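Local coordinates for hypothetical protein AF2331 (Archaeoglobus fulgidus, PDB 2FDO), which is of unknown function but forms an interdigitated homodimer with an unusual alpha + beta fold, at residues 18-23 with 73-78. Sequence-based numbering, arbitrary orientation.
Sequences EGHLED and MKYAIV
His20, on the last turn of helix 10-20, meets Tyr75 of strand 74-81 through one close pair, CD2 of His20 lying 3.1 Å from OH of Tyr75. The two side chains cross at about a right angle, and the hydroxyl approaches the imidazole obliquely. In Tyr75, CG sits anti to the carbonyl carbon (chi1 -58°), which sends the ring from the strand toward the helix end; Phe16, one turn before His20, meets that ring edge-to-face. This is the tightly packed side, where Tyr75 is buried. Selenomethionine Met73 marks the looser, exposed side: its SE stands near the plane of the imidazole at the ring edge, 5.5 Å from the centroid of the His20 ring. The CA atoms of His20 and Met73 are 8.7 Å apart, and only 112 Å² is buried. Phe79 of the second subunit packs on both His20 and Met73, while residues 74-78 pair with an antiparallel strand of that subunit, placing the contact at the dimer interface. ND1 of His20 donates a hydrogen bond to O of Phe16, which probably limits rotation of the imidazole. No hydrogen bond joins the two segments, so packing carries the contact, including a loose selenium contact at the imidazole edge.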
loop_
_atom_site.group_PDB
_atom_site.type_symbol
_atom_site.label_atom_id
_atom_site.label_comp_id
_atom_site.label_asym_id
_atom_site.label_seq_id
_atom_site.Cartn_x
_atom_site.Cartn_y
_atom_site.Cartn_z
ATOM N N GLU A 18 10.274 10.914 -2.399
ATOM C CA GLU A 18 10.543 12.269 -2.821
ATOM C C GLU A 18 10.367 12.357 -4.334
ATOM O O GLU A 18 9.813 13.331 -4.840
ATOM C CB GLU A 18 11.964 12.705 -2.395
ATOM C CG GLU A 18 12.601 13.894 -3.167
ATOM C CD GLU A 18 12.159 15.284 -2.699
ATOM O OE1 GLU A 18 11.153 15.371 -1.987
ATOM O OE2 GLU A 18 12.828 16.325 -3.041
ATOM N N GLY A 19 10.853 11.335 -5.037
ATOM C CA GLY A 19 10.702 11.230 -6.463
ATOM C C GLY A 19 9.248 11.076 -6.918
ATOM O O GLY A 19 8.936 11.474 -8.031
ATOM N N HIS A 20 8.368 10.505 -6.091
ATOM C CA HIS A 20 7.047 10.109 -6.591
ATOM C C HIS A 20 5.966 11.030 -6.114
ATOM O O HIS A 20 4.828 10.918 -6.524
ATOM C CB HIS A 20 6.718 8.603 -6.352
ATOM C CG HIS A 20 7.579 7.668 -7.175
ATOM N ND1 HIS A 20 8.960 7.599 -7.046
ATOM C CD2 HIS A 20 7.263 6.803 -8.171
ATOM C CE1 HIS A 20 9.448 6.728 -7.914
ATOM N NE2 HIS A 20 8.441 6.231 -8.610
ATOM N N LEU A 21 6.334 11.995 -5.289
ATOM C CA LEU A 21 5.343 12.908 -4.768
ATOM C C LEU A 21 5.306 14.171 -5.601
ATOM O O LEU A 21 6.235 15.033 -5.524
ATOM C CB LEU A 21 5.570 13.204 -3.263
ATOM C CG LEU A 21 5.220 12.112 -2.214
ATOM C CD1 LEU A 21 5.837 12.398 -0.815
ATOM C CD2 LEU A 21 3.691 11.832 -2.108
ATOM N N GLU A 22 4.243 14.273 -6.418
ATOM C CA GLU A 22 3.963 15.466 -7.272
ATOM C C GLU A 22 3.705 16.651 -6.347
ATOM O O GLU A 22 3.391 16.456 -5.149
ATOM C CB GLU A 22 2.783 15.225 -8.240
ATOM N N ASP A 23 3.860 17.864 -6.873
ATOM C CA ASP A 23 3.790 19.058 -6.030
ATOM C C ASP A 23 2.437 19.200 -5.242
ATOM O O ASP A 23 2.437 19.337 -3.999
ATOM C CB ASP A 23 4.120 20.311 -6.853
HETATM N N MSE A 73 -1.734 6.893 -8.848
HETATM C CA MSE A 73 -0.523 6.269 -8.334
HETATM C C MSE A 73 -0.730 5.757 -6.893
HETATM O O MSE A 73 -1.011 6.548 -5.960
HETATM C CB MSE A 73 0.542 7.353 -8.372
HETATM C CG MSE A 73 1.943 6.966 -8.067
HETATM SE SE MSE A 73 3.174 8.063 -9.287
HETATM C CE MSE A 73 2.502 7.078 -11.106
ATOM N N LYS A 74 -0.566 4.446 -6.719
ATOM C CA LYS A 74 -0.738 3.801 -5.435
ATOM C C LYS A 74 0.225 2.657 -5.233
ATOM O O LYS A 74 0.627 2.041 -6.210
ATOM C CB LYS A 74 -2.192 3.259 -5.286
ATOM C CG LYS A 74 -2.731 2.411 -6.453
ATOM C CD LYS A 74 -4.212 2.027 -6.262
ATOM C CE LYS A 74 -5.133 3.193 -6.681
ATOM N NZ LYS A 74 -5.178 3.418 -8.187
ATOM N N TYR A 75 0.531 2.351 -3.960
ATOM C CA TYR A 75 1.519 1.367 -3.557
ATOM C C TYR A 75 1.051 0.735 -2.281
ATOM O O TYR A 75 0.419 1.406 -1.438
ATOM C CB TYR A 75 2.900 1.992 -3.245
ATOM C CG TYR A 75 3.445 2.739 -4.386
ATOM C CD1 TYR A 75 3.174 4.105 -4.526
ATOM C CD2 TYR A 75 4.190 2.077 -5.387
ATOM C CE1 TYR A 75 3.614 4.812 -5.652
ATOM C CE2 TYR A 75 4.670 2.768 -6.499
ATOM C CZ TYR A 75 4.375 4.150 -6.627
ATOM O OH TYR A 75 4.825 4.871 -7.722
ATOM N N ALA A 76 1.396 -0.537 -2.129
ATOM C CA ALA A 76 1.510 -1.152 -0.806
ATOM C C ALA A 76 2.948 -1.118 -0.295
ATOM O O ALA A 76 3.961 -1.371 -1.029
ATOM C CB ALA A 76 1.027 -2.604 -0.827
ATOM N N ILE A 77 3.019 -0.921 1.005
ATOM C CA ILE A 77 4.261 -0.892 1.700
ATOM C C ILE A 77 4.154 -1.712 2.939
ATOM O O ILE A 77 3.129 -1.688 3.666
ATOM C CB ILE A 77 4.704 0.592 2.047
ATOM C CG1 ILE A 77 3.822 1.211 3.142
ATOM C CG2 ILE A 77 4.767 1.455 0.735
ATOM C CD1 ILE A 77 4.307 2.683 3.536
ATOM N N VAL A 78 5.246 -2.422 3.184
ATOM C CA VAL A 78 5.405 -3.381 4.276
ATOM C C VAL A 78 6.765 -3.070 4.904
ATOM O O VAL A 78 7.756 -2.904 4.213
ATOM C CB VAL A 78 5.418 -4.852 3.747
ATOM C CG1 VAL A 78 5.477 -5.903 4.910
ATOM C CG2 VAL A 78 4.262 -5.109 2.744
#